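Local coordinates for protein tRNA (guanine(26)-N(2))-dimethyltransferase (Pyrococcus horikoshii, PDB 2DUL) that probably dimethylates the N2 amino group of guanine 26 in a number of tRNAs, using S-adenosyl-L-methionine as the methyl donor, at residues Asn117-Asp120 with Ala121-Met125; Leu147-Ala150 with Leu151-Ala154; Val51-Ala54 with Leu55-Thr58; Ala83-Leu86 with Met87-Asn90; Ala126-His129 with Arg130-His133. One frame throughout, in Å; residues are numbered along the deposited sequence.

Contact 1 of 5, residues Asn117-Asp120 with Ala121-Met125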
loop_
_atom_site.group_PDB
_atom_site.type_symbol
_atom_site.label_atom_id
_atom_site.label_comp_id
_atom_site.label_asym_id
_atom_site.label_seq_id
_atom_site.Cartn_x
_atom_site.Cartn_y
_atom_site.Cartn_z
ATOM N N ASN A 117 -20.944 9.423 6.637
ATOM C CA ASN A 117 -21.934 8.512 6.088
ATOM C C ASN A 117 -22.055 7.196 6.855
ATOM O O ASN A 117 -21.058 6.620 7.294
ATOM C CB ASN A 117 -21.562 8.222 4.627
ATOM C CG ASN A 117 -22.745 7.783 3.789
ATOM O OD1 ASN A 117 -23.655 8.571 3.511
ATOM N ND2 ASN A 117 -22.740 6.523 3.373
ATOM N N HIS A 118 -23.288 6.727 7.010
ATOM C CA HIS A 118 -23.551 5.460 7.684
ATOM C C HIS A 118 -24.060 4.512 6.603
ATOM O O HIS A 118 -25.219 4.605 6.199
ATOM C CB HIS A 118 -24.636 5.624 8.749
ATOM C CG HIS A 118 -25.065 4.331 9.370
ATOM N ND1 HIS A 118 -26.328 4.134 9.887
ATOM C CD2 HIS A 118 -24.393 3.173 9.571
ATOM C CE1 HIS A 118 -26.415 2.911 10.379
ATOM N NE2 HIS A 118 -25.253 2.307 10.200
ATOM N N ASP A 119 -23.209 3.605 6.133
ATOM C CA ASP A 119 -23.632 2.689 5.081
ATOM C C ASP A 119 -22.513 1.750 4.653
ATOM O O ASP A 119 -21.358 1.921 5.045
ATOM C CB ASP A 119 -24.106 3.510 3.876
ATOM C CG ASP A 119 -24.864 2.688 2.853
ATOM O OD1 ASP A 119 -25.604 1.757 3.244
ATOM O OD2 ASP A 119 -24.731 2.991 1.649
ATOM N N ASP A 120 -22.868 0.750 3.855
ATOM C CA ASP A 120 -21.897 -0.199 3.327
ATOM C C ASP A 120 -21.022 0.596 2.357
ATOM O O ASP A 120 -21.534 1.363 1.537
ATOM C CB ASP A 120 -22.634 -1.329 2.595
ATOM C CG ASP A 120 -21.698 -2.261 1.834
ATOM O OD1 ASP A 120 -20.462 -2.147 1.972
ATOM O OD2 ASP A 120 -22.213 -3.122 1.097
ATOM N N ALA A 121 -19.707 0.429 2.463
ATOM C CA ALA A 121 -18.779 1.149 1.593
ATOM C C ALA A 121 -19.093 0.939 0.112
ATOM O O ALA A 121 -18.978 1.870 -0.686
ATOM C CB ALA A 121 -17.349 0.721 1.886
ATOM N N ASN A 122 -19.480 -0.281 -0.257
ATOM C CA ASN A 122 -19.812 -0.570 -1.650
ATOM C C ASN A 122 -21.027 0.228 -2.117
ATOM O O ASN A 122 -21.090 0.656 -3.273
ATOM C CB ASN A 122 -20.081 -2.068 -1.858
ATOM C CG ASN A 122 -18.808 -2.862 -2.127
ATOM O OD1 ASN A 122 -17.892 -2.381 -2.799
ATOM N ND2 ASN A 122 -18.757 -4.093 -1.620
ATOM N N ARG A 123 -21.991 0.434 -1.226
ATOM C CA ARG A 123 -23.182 1.190 -1.591
ATOM C C ARG A 123 -22.826 2.663 -1.759
ATOM O O ARG A 123 -23.248 3.303 -2.726
ATOM C CB ARG A 123 -24.276 1.018 -0.534
ATOM C CG ARG A 123 -25.607 1.662 -0.911
ATOM C CD ARG A 123 -26.721 1.159 -0.002
ATOM N NE ARG A 123 -28.008 1.802 -0.267
ATOM C CZ ARG A 123 -28.324 3.037 0.111
ATOM N NH1 ARG A 123 -27.446 3.774 0.775
ATOM N NH2 ARG A 123 -29.520 3.536 -0.174
ATOM N N LEU A 124 -22.042 3.200 -0.829
ATOM C CA LEU A 124 -21.637 4.601 -0.930
ATOM C C LEU A 124 -20.824 4.858 -2.206
ATOM O O LEU A 124 -21.098 5.808 -2.942
ATOM C CB LEU A 124 -20.814 5.022 0.295
ATOM C CG LEU A 124 -20.260 6.454 0.255
ATOM C CD1 LEU A 124 -21.391 7.460 0.053
ATOM C CD2 LEU A 124 -19.521 6.738 1.544
ATOM N N MET A 125 -19.833 4.013 -2.477
ATOM C CA MET A 125 -19.006 4.197 -3.669
ATOM C C MET A 125 -19.793 4.023 -4.968
ATOM O O MET A 125 -19.488 4.671 -5.977
ATOM C CB MET A 125 -17.796 3.253 -3.627
ATOM C CG MET A 125 -16.814 3.602 -2.504
ATOM S SD MET A 125 -15.265 2.689 -2.591
ATOM C CE MET A 125 -15.823 1.005 -2.156
HETATM O O HOH W 1 -20.754 -5.326 0.239
#
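The backbone turns from strand 113-118 almost at once into helix 121-127, and Leu-124 N, 3.0 Å from Asp-120 O, closes the first helical turn. Asp-120 is the N-cap. Its carboxylate, with CG anti to the backbone N (chi1 172°), swings over the start of the helix, and OD1 accepts from Asn-122 N at 3.1 Å, the N-H arriving from above the carboxylate plane. A water continues this link, donating to Asp-120 OD2 at 2.8 Å and accepting from Asn-122 ND2, which also donates to Glu-145 O. One residue earlier, Asp-119 OD2 forms a salt bridge with Arg-123 NH1 (3.0 Å). The bond is straight, 168° at the hydrogen, and OD2 lies at the guanidinium edge, while the two flat groups stand almost perpendicular (84°). The extended arginine runs across the carboxylate, bringing Arg-123 CG within 3.0 Å of Asp-119 OD2, a tight fit. On the buried side, both methyls of Leu-124 press on the Asn-117 amide, each 3.7 Å from ND2, whose hydrogen-bond partner is Asn-77 OD1. Asp-120 and Ala-121 are predicted to bind S-adenosyl-L-methionine, consistent with the loop after the third strand of a class I methyltransferase. Leu-124 and Met-125 turn the helix toward strands 50-53 and 73-78, while Asn-122 and Met-125 face helix 144-153.

Contact 2 of 5, residues Leu147-Ala150 with Leu151-Ala154; sequences LDTA and LRSA
Arg-152 folds back over the preceding turn of its own helix to reach Asp-148 and Thr-149. A bend at chi3 (-85°) returns the guanidinium to the backbone, where Thr-149 CA sits beneath one face, 3.7 Å from Arg-152 CZ. At the edge of the same group, Arg-152 NH2 makes a salt bridge to Asp-148 OD2 (3.2 Å), fairly straight at 163° but entering from above the carboxylate plane. This is an i to i+4 salt bridge on the last turns of helix 144-153, at its C-terminal end. A weak bond runs from the same nitrogen to Thr-149 OG1. On the buried flank Leu-147 CG meets Leu-151 CD1 at 4.0 Å. Thr-149 O takes two backbone donors, Arg-152 N and Ser-153 N (2.9 Å), as the helix runs out; Ala-154 N still bonds Ala-150 O although Ala-154 has left helical geometry.

A second shell fixes the polar groups. Asp-148 OD1 pairs with Lys-210 and Tyr-211, the Tyr-211 hydroxyl also bonds Arg-152 NE, and Thr-149 OG1 is hydrogen-bonded to Asn-122. Ser-153 OG bonds the carbonyl of Arg-128. Leu-147 and Leu-151 pack between helix 192-209 and strand 158-164, Ala-150 and Ser-153 face strand 132-137, and Thr-149 meets Met-125 of helix 121-127.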
loop_
_atom_site.group_PDB
_atom_site.type_symbol
_atom_site.label_atom_id
_atom_site.label_comp_id
_atom_site.label_asym_id
_atom_site.label_seq_id
_atom_site.Cartn_x
_atom_site.Cartn_y
_atom_site.Cartn_z
ATOM N N LEU A 147 -12.737 -3.572 -3.875
ATOM C CA LEU A 147 -11.884 -3.094 -4.957
ATOM C C LEU A 147 -12.553 -2.707 -6.270
ATOM O O LEU A 147 -12.259 -1.641 -6.826
ATOM C CB LEU A 147 -10.787 -4.118 -5.255
ATOM C CG LEU A 147 -9.845 -3.721 -6.400
ATOM C CD1 LEU A 147 -9.057 -2.474 -6.012
ATOM C CD2 LEU A 147 -8.890 -4.875 -6.715
ATOM N N ASP A 148 -13.438 -3.561 -6.779
ATOM C CA ASP A 148 -14.072 -3.255 -8.058
ATOM C C ASP A 148 -14.896 -1.975 -8.009
ATOM O O ASP A 148 -14.849 -1.160 -8.937
ATOM C CB ASP A 148 -14.945 -4.418 -8.529
ATOM C CG ASP A 148 -15.378 -4.255 -9.978
ATOM O OD1 ASP A 148 -14.490 -4.200 -10.854
ATOM O OD2 ASP A 148 -16.594 -4.175 -10.240
ATOM N N THR A 149 -15.641 -1.782 -6.929
ATOM C CA THR A 149 -16.456 -0.581 -6.805
ATOM C C THR A 149 -15.579 0.657 -6.617
ATOM O O THR A 149 -15.884 1.726 -7.147
ATOM C CB THR A 149 -17.460 -0.703 -5.639
ATOM O OG1 THR A 149 -18.239 -1.895 -5.810
ATOM C CG2 THR A 149 -18.415 0.499 -5.619
ATOM N N ALA A 150 -14.481 0.521 -5.876
ATOM C CA ALA A 150 -13.597 1.665 -5.683
ATOM C C ALA A 150 -13.034 2.101 -7.036
ATOM O O ALA A 150 -12.838 3.292 -7.282
ATOM C CB ALA A 150 -12.458 1.305 -4.733
ATOM N N LEU A 151 -12.783 1.131 -7.909
ATOM C CA LEU A 151 -12.237 1.416 -9.229
ATOM C C LEU A 151 -13.229 2.152 -10.125
ATOM O O LEU A 151 -12.847 2.691 -11.165
ATOM C CB LEU A 151 -11.772 0.121 -9.901
ATOM C CG LEU A 151 -10.436 -0.407 -9.378
ATOM C CD1 LEU A 151 -10.199 -1.830 -9.867
ATOM C CD2 LEU A 151 -9.310 0.521 -9.847
ATOM N N ARG A 152 -14.499 2.171 -9.722
ATOM C CA ARG A 152 -15.534 2.877 -10.471
ATOM C C ARG A 152 -15.871 4.212 -9.792
ATOM O O ARG A 152 -16.309 5.155 -10.448
ATOM C CB ARG A 152 -16.805 2.019 -10.588
ATOM C CG ARG A 152 -16.750 0.958 -11.685
ATOM C CD ARG A 152 -18.033 0.131 -11.766
ATOM N NE ARG A 152 -18.017 -0.986 -10.824
ATOM C CZ ARG A 152 -18.752 -1.066 -9.722
ATOM N NH1 ARG A 152 -19.592 -0.093 -9.395
ATOM N NH2 ARG A 152 -18.627 -2.121 -8.927
ATOM N N SER A 153 -15.656 4.280 -8.479
ATOM C CA SER A 153 -15.937 5.482 -7.691
ATOM C C SER A 153 -14.833 6.547 -7.799
ATOM O O SER A 153 -15.108 7.747 -7.713
ATOM C CB SER A 153 -16.135 5.097 -6.220
ATOM O OG SER A 153 -16.549 6.209 -5.437
ATOM N N ALA A 154 -13.587 6.116 -7.966
ATOM C CA ALA A 154 -12.482 7.061 -8.112
ATOM C C ALA A 154 -12.576 7.654 -9.520
ATOM O O ALA A 154 -13.152 7.030 -10.404
ATOM C CB ALA A 154 -11.147 6.338 -7.951
#

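Contact 3 of 5, residues Val51-Ala54 with Leu55-Thr58; sequences VLDA and LSAT
The carboxylate of Asp-53 lies alongside the side chain of Ser-56, with OD2 2.9 Å from Ser-56 OG and 3.3 Å from Ser-56 CB. The serine hydroxyl also lies 2.8 Å from Asp-53 O, and it is hydrogen-bonded to Asn-77 N on the adjacent strand. With CG anti to the backbone N (chi1 173°), Asp-53 reaches forward from the strand end into the turn that follows. There a water donates to both Asp-53 OD2 (2.6 Å) and Ser-56 O (2.8 Å), spanning the bend. This aspartate, buried as it is, also accepts from Gly-62 N at the same oxygen, so OD2 is gripped by a water and a helix N-H. The loop joins strand 50-53 to helix 60-68, and its position is consistent with the S-adenosyl-L-methionine-binding loop after the first strand of class I methyltransferases; Asp-53 touches Arg-61, a predicted ligand-binding residue, and Ala-57 N bonds Asp-78, another. At the turn itself, Leu-55 curls back over the peptide before it, CG 3.4 Å from Ala-54 C. The branch carbon CG of Leu-55 also lies 4.4 Å from Ala-54 CB, and the side chain touches Pro-139.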
loop_
_atom_site.group_PDB
_atom_site.type_symbol
_atom_site.label_atom_id
_atom_site.label_comp_id
_atom_site.label_asym_id
_atom_site.label_seq_id
_atom_site.Cartn_x
_atom_site.Cartn_y
_atom_site.Cartn_z
ATOM N N VAL A 51 -11.748 13.490 -1.219
ATOM C CA VAL A 51 -11.236 12.209 -0.752
ATOM C C VAL A 51 -12.226 11.401 0.076
ATOM O O VAL A 51 -13.151 11.949 0.672
ATOM C CB VAL A 51 -9.956 12.426 0.067
ATOM C CG1 VAL A 51 -8.954 13.241 -0.756
ATOM C CG2 VAL A 51 -10.282 13.155 1.369
ATOM N N LEU A 52 -12.013 10.090 0.105
ATOM C CA LEU A 52 -12.876 9.186 0.846
ATOM C C LEU A 52 -12.125 8.252 1.797
ATOM O O LEU A 52 -11.148 7.601 1.410
ATOM C CB LEU A 52 -13.694 8.325 -0.131
ATOM C CG LEU A 52 -14.444 7.138 0.491
ATOM C CD1 LEU A 52 -15.557 7.655 1.397
ATOM C CD2 LEU A 52 -15.021 6.246 -0.607
ATOM N N ASP A 53 -12.591 8.209 3.041
ATOM C CA ASP A 53 -12.062 7.310 4.068
ATOM C C ASP A 53 -13.202 6.279 4.079
ATOM O O ASP A 53 -14.192 6.440 4.793
ATOM C CB ASP A 53 -11.954 8.049 5.410
ATOM C CG ASP A 53 -11.562 7.133 6.562
ATOM O OD1 ASP A 53 -11.230 5.956 6.313
ATOM O OD2 ASP A 53 -11.581 7.599 7.722
ATOM N N ALA A 54 -13.061 5.249 3.245
ATOM C CA ALA A 54 -14.086 4.213 3.042
ATOM C C ALA A 54 -14.600 3.401 4.226
ATOM O O ALA A 54 -15.796 3.115 4.304
ATOM C CB ALA A 54 -13.630 3.255 1.928
ATOM N N LEU A 55 -13.703 3.013 5.125
ATOM C CA LEU A 55 -14.052 2.228 6.310
ATOM C C LEU A 55 -13.383 2.974 7.461
ATOM O O LEU A 55 -12.288 2.625 7.893
ATOM C CB LEU A 55 -13.489 0.814 6.157
ATOM C CG LEU A 55 -14.063 0.097 4.924
ATOM C CD1 LEU A 55 -12.965 -0.644 4.179
ATOM C CD2 LEU A 55 -15.171 -0.849 5.356
ATOM N N SER A 56 -14.070 4.010 7.940
ATOM C CA SER A 56 -13.561 4.911 8.970
ATOM C C SER A 56 -13.474 4.510 10.438
ATOM O O SER A 56 -12.612 5.021 11.151
ATOM C CB SER A 56 -14.333 6.232 8.899
ATOM O OG SER A 56 -14.374 6.719 7.572
ATOM N N ALA A 57 -14.369 3.646 10.903
ATOM C CA ALA A 57 -14.360 3.240 12.314
ATOM C C ALA A 57 -14.531 4.471 13.214
ATOM O O ALA A 57 -15.634 5.015 13.324
ATOM C CB ALA A 57 -13.057 2.515 12.647
ATOM N N THR A 58 -13.450 4.921 13.848
ATOM C CA THR A 58 -13.528 6.092 14.727
ATOM C C THR A 58 -13.534 7.391 13.926
ATOM O O THR A 58 -13.921 8.444 14.440
ATOM C CB THR A 58 -12.335 6.164 15.702
ATOM O OG1 THR A 58 -11.130 6.395 14.961
ATOM C CG2 THR A 58 -12.204 4.864 16.491
HETATM O O HOH W 2 -10.572 6.365 9.800
#

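Contact 4 of 5, residues Ala83-Leu86 with Met87-Asn90; sequences AYEL and MKRN
Lys-88 NZ is held by two carboxylates: Glu-85 OE2 at 3.1 Å, with a weak bond to Glu-85 OE1 at 3.4 Å, and Glu-101 beyond the helix. The first is an i to i+3 salt bridge on helix 81-94, which follows strand 73-78 and, with strands 100-101 and 105-109 in between, precedes strand 113-118 in the class I methyltransferase fold. The two side chains run side by side in the same direction, and the ammonium comes in from above the carboxylate plane of Glu-85. On its way the lysine passes over one face of Tyr-84. Lys-88 CD makes an off-centre CH-pi contact there, 4.2 Å from the ring centroid, shifted toward the hydroxyl end of the ring; that hydroxyl bonds Glu-101 as well, so one glutamate receives both residues.

Met-87, with CG beside the backbone N (chi1 -75°), lays this carbon close against Ala-83 O (3.1 Å), and its side chain packs on Leu-76 and Ile-116 of the sheet. One turn on from Leu-86, the buried amide of Asn-90 is satisfied by Thr-58 O and Leu-14 N, and its flank touches Leu-86, where Asn-90 ND2 stands 3.5 Å from Leu-86 CG.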
loop_
_atom_site.group_PDB
_atom_site.type_symbol
_atom_site.label_atom_id
_atom_site.label_comp_id
_atom_site.label_asym_id
_atom_site.label_seq_id
_atom_site.Cartn_x
_atom_site.Cartn_y
_atom_site.Cartn_z
ATOM N N ALA A 83 -20.065 3.101 15.132
ATOM C CA ALA A 83 -18.964 3.820 14.509
ATOM C C ALA A 83 -19.466 5.165 13.994
ATOM O O ALA A 83 -18.827 6.197 14.200
ATOM C CB ALA A 83 -18.381 2.999 13.365
ATOM N N TYR A 84 -20.621 5.149 13.339
ATOM C CA TYR A 84 -21.212 6.372 12.796
ATOM C C TYR A 84 -21.427 7.419 13.894
ATOM O O TYR A 84 -21.082 8.591 13.729
ATOM C CB TYR A 84 -22.546 6.052 12.118
ATOM C CG TYR A 84 -23.270 7.270 11.583
ATOM C CD1 TYR A 84 -22.741 8.017 10.527
ATOM C CD2 TYR A 84 -24.485 7.676 12.131
ATOM C CE1 TYR A 84 -23.412 9.139 10.027
ATOM C CE2 TYR A 84 -25.166 8.798 11.643
ATOM C CZ TYR A 84 -24.623 9.523 10.589
ATOM O OH TYR A 84 -25.300 10.617 10.090
ATOM N N GLU A 85 -22.001 6.995 15.015
ATOM C CA GLU A 85 -22.240 7.910 16.127
ATOM C C GLU A 85 -20.929 8.493 16.650
ATOM O O GLU A 85 -20.846 9.684 16.957
ATOM C CB GLU A 85 -22.964 7.188 17.268
ATOM C CG GLU A 85 -24.411 6.827 16.962
ATOM C CD GLU A 85 -25.262 8.044 16.649
ATOM O OE1 GLU A 85 -25.252 9.007 17.449
ATOM O OE2 GLU A 85 -25.945 8.039 15.602
ATOM N N LEU A 86 -19.902 7.654 16.741
ATOM C CA LEU A 86 -18.606 8.095 17.236
ATOM C C LEU A 86 -17.911 9.014 16.236
ATOM O O LEU A 86 -17.197 9.945 16.622
ATOM C CB LEU A 86 -17.720 6.886 17.541
ATOM C CG LEU A 86 -16.359 7.206 18.165
ATOM C CD1 LEU A 86 -16.545 8.091 19.389
ATOM C CD2 LEU A 86 -15.651 5.908 18.537
ATOM N N MET A 87 -18.114 8.751 14.949
ATOM C CA MET A 87 -17.514 9.578 13.911
ATOM C C MET A 87 -18.050 11.008 14.013
ATOM O O MET A 87 -17.286 11.966 13.948
ATOM C CB MET A 87 -17.805 8.974 12.531
ATOM C CG MET A 87 -16.958 7.738 12.222
ATOM S SD MET A 87 -17.566 6.700 10.859
ATOM C CE MET A 87 -17.360 7.764 9.515
ATOM N N LYS A 88 -19.359 11.149 14.188
ATOM C CA LYS A 88 -19.963 12.476 14.313
ATOM C C LYS A 88 -19.388 13.225 15.522
ATOM O O LYS A 88 -19.080 14.415 15.446
ATOM C CB LYS A 88 -21.486 12.361 14.453
ATOM C CG LYS A 88 -22.211 11.887 13.196
ATOM C CD LYS A 88 -23.733 11.916 13.375
ATOM C CE LYS A 88 -24.197 10.949 14.461
ATOM N NZ LYS A 88 -25.678 11.003 14.678
ATOM N N ARG A 89 -19.233 12.520 16.638
ATOM C CA ARG A 89 -18.691 13.133 17.845
ATOM C C ARG A 89 -17.246 13.585 17.643
ATOM O O ARG A 89 -16.881 14.712 17.991
ATOM C CB ARG A 89 -18.748 12.146 19.013
ATOM C CG ARG A 89 -20.140 11.619 19.306
ATOM C CD ARG A 89 -20.159 10.831 20.607
ATOM N NE ARG A 89 -19.678 11.638 21.725
ATOM C CZ ARG A 89 -19.737 11.261 22.998
ATOM N NH1 ARG A 89 -19.273 12.064 23.949
ATOM N NH2 ARG A 89 -20.265 10.087 23.322
ATOM N N ASN A 90 -16.422 12.710 17.079
ATOM C CA ASN A 90 -15.026 13.055 16.871
ATOM C C ASN A 90 -14.830 14.186 15.880
ATOM O O ASN A 90 -13.922 14.998 16.041
ATOM C CB ASN A 90 -14.224 11.820 16.452
ATOM C CG ASN A 90 -14.055 10.835 17.593
ATOM O OD1 ASN A 90 -14.011 11.233 18.759
ATOM N ND2 ASN A 90 -13.945 9.550 17.268
#

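Contact 5 of 5, residues Ala126-His129 with Arg130-His133; sequences AERH and RYFH
Arg-128, the first residue to leave the helix, reaches two aromatic rings of the segment that follows. Its CB rests 3.6 Å from Phe-132 CE1. The chain then bends at both chi2 and chi3, which sends CD and the guanidinium over the ring of Tyr-131. Arg-128 CD makes a CH-pi contact 4.0 Å from the ring centroid. The guanidinium extends this as a cation-pi contact, with Arg-128 CZ 4.6 Å from the Tyr-131 centroid, but it is not laid flat: its plane stands 85° to the ring, so that an edge points into the face and Arg-128 NH1 leads, 3.1 Å from Tyr-131 CD2. The tyrosine is held at its far end, where the hydroxyl bonds Glu-73, and its own CD1 lies over the centre of the Phe-132 ring. That phenylalanine also meets Trp-75 edge-to-face.

His-129, next along, turns its ring to the other side of the chain. Arg-130 CG covers one face of it, in a CH-pi contact 3.7 Å from the ring centroid, before the arginine continues past the imidazole to bond Ala-154 O through NH2. Arg-130 itself adopts a left-handed backbone conformation (phi 44°), where the chain bends sharply. Backbone bonds from Arg-130, Tyr-131 and Phe-132 tie the turn to Arg-152, Ser-153 and Lys-155, at and just past the end of helix 144-153. The arrangement is the helix-to-strand return of a beta-alpha-beta crossover, in which helix 121-127 delivers the chain to strand 132-137, the fourth parallel strand of the Rossmann-like methyltransferase sheet.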
loop_
_atom_site.group_PDB
_atom_site.type_symbol
_atom_site.label_atom_id
_atom_site.label_comp_id
_atom_site.label_asym_id
_atom_site.label_seq_id
_atom_site.Cartn_x
_atom_site.Cartn_y
_atom_site.Cartn_z
ATOM N N ALA A 126 -20.809 3.161 -4.948
ATOM C CA ALA A 126 -21.644 2.951 -6.131
ATOM C C ALA A 126 -22.470 4.209 -6.393
ATOM O O ALA A 126 -22.788 4.534 -7.544
ATOM C CB ALA A 126 -22.565 1.754 -5.922
ATOM N N GLU A 127 -22.824 4.911 -5.322
ATOM C CA GLU A 127 -23.601 6.142 -5.434
ATOM C C GLU A 127 -22.732 7.297 -5.948
ATOM O O GLU A 127 -23.225 8.201 -6.624
ATOM C CB GLU A 127 -24.203 6.515 -4.071
ATOM C CG GLU A 127 -25.116 5.440 -3.488
ATOM C CD GLU A 127 -25.776 5.853 -2.181
ATOM O OE1 GLU A 127 -25.062 6.279 -1.247
ATOM O OE2 GLU A 127 -27.019 5.742 -2.085
ATOM N N ARG A 128 -21.439 7.260 -5.632
ATOM C CA ARG A 128 -20.503 8.305 -6.051
ATOM C C ARG A 128 -19.590 7.801 -7.175
ATOM O O ARG A 128 -18.396 7.564 -6.972
ATOM C CB ARG A 128 -19.648 8.742 -4.855
ATOM C CG ARG A 128 -20.417 9.331 -3.673
ATOM C CD ARG A 128 -20.887 10.759 -3.935
ATOM N NE ARG A 128 -22.159 10.810 -4.646
ATOM C CZ ARG A 128 -22.338 11.398 -5.823
ATOM N NH1 ARG A 128 -21.322 11.989 -6.434
ATOM N NH2 ARG A 128 -23.534 11.399 -6.387
ATOM N N HIS A 129 -20.168 7.645 -8.361
ATOM C CA HIS A 129 -19.451 7.157 -9.533
ATOM C C HIS A 129 -18.486 8.211 -10.078
ATOM O O HIS A 129 -18.872 9.367 -10.259
ATOM C CB HIS A 129 -20.477 6.768 -10.604
ATOM C CG HIS A 129 -19.883 6.140 -11.824
ATOM N ND1 HIS A 129 -19.206 4.940 -11.790
ATOM C CD2 HIS A 129 -19.874 6.541 -13.117
ATOM C CE1 HIS A 129 -18.806 4.628 -13.010
ATOM N NE2 HIS A 129 -19.198 5.582 -13.834
ATOM N N ARG A 130 -17.236 7.813 -10.328
ATOM C CA ARG A 130 -16.219 8.723 -10.864
ATOM C C ARG A 130 -16.291 10.060 -10.133
ATOM O O ARG A 130 -16.436 11.115 -10.754
ATOM C CB ARG A 130 -16.459 8.943 -12.364
ATOM C CG ARG A 130 -16.408 7.664 -13.189
ATOM C CD ARG A 130 -15.036 7.015 -13.094
ATOM N NE ARG A 130 -15.022 5.692 -13.706
ATOM C CZ ARG A 130 -14.122 4.758 -13.427
ATOM N NH1 ARG A 130 -14.186 3.579 -14.030
ATOM N NH2 ARG A 130 -13.161 5.005 -12.538
ATOM N N TYR A 131 -16.157 10.007 -8.813
ATOM C CA TYR A 131 -16.281 11.201 -7.989
ATOM C C TYR A 131 -15.072 11.606 -7.153
ATOM O O TYR A 131 -14.774 12.793 -7.030
ATOM C CB TYR A 131 -17.494 11.017 -7.073
ATOM C CG TYR A 131 -17.857 12.223 -6.240
ATOM C CD1 TYR A 131 -17.513 12.295 -4.886
ATOM C CD2 TYR A 131 -18.560 13.289 -6.799
ATOM C CE1 TYR A 131 -17.865 13.405 -4.112
ATOM C CE2 TYR A 131 -18.918 14.397 -6.039
ATOM C CZ TYR A 131 -18.567 14.450 -4.696
ATOM O OH TYR A 131 -18.919 15.544 -3.943
ATOM N N PHE A 132 -14.378 10.631 -6.574
ATOM C CA PHE A 132 -13.237 10.938 -5.718
ATOM C C PHE A 132 -11.871 11.019 -6.382
ATOM O O PHE A 132 -11.541 10.215 -7.250
ATOM C CB PHE A 132 -13.151 9.921 -4.569
ATOM C CG PHE A 132 -14.380 9.871 -3.710
ATOM C CD1 PHE A 132 -15.358 8.907 -3.928
ATOM C CD2 PHE A 132 -14.573 10.813 -2.704
ATOM C CE1 PHE A 132 -16.519 8.881 -3.155
ATOM C CE2 PHE A 132 -15.729 10.799 -1.925
ATOM C CZ PHE A 132 -16.705 9.832 -2.151
ATOM N N HIS A 133 -11.075 11.995 -5.947
ATOM C CA HIS A 133 -9.718 12.169 -6.450
ATOM C C HIS A 133 -8.829 11.157 -5.729
ATOM O O HIS A 133 -7.770 10.778 -6.221
ATOM C CB HIS A 133 -9.222 13.592 -6.166
ATOM C CG HIS A 133 -9.951 14.648 -6.934
ATOM N ND1 HIS A 133 -9.881 14.751 -8.308
ATOM C CD2 HIS A 133 -10.784 15.635 -6.525
ATOM C CE1 HIS A 133 -10.639 15.753 -8.712
ATOM N NE2 HIS A 133 -11.199 16.307 -7.650
#

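In the fold
Each of the five contacts is local, so they follow one another along the chain without nesting or crossing. Contact 3 comes first and shapes the loop between strand 50-53 and helix 60-68. Contact 4 lies within helix 81-94 and backs onto that loop through Asn-90, Met-87 and Ala-83. Contact 1 closes the turn from strand 113-118 into helix 121-127, and contact 5 brings that helix round into strand 132-137, beside strand 50-53. Contact 2 completes the series at the end of helix 144-153, bonded to contact 5 and packed on contact 1. Contacts 1, 3 and 4 gather round the predicted S-adenosyl-L-methionine site, while 2 and 5 join the neighbouring helix ends.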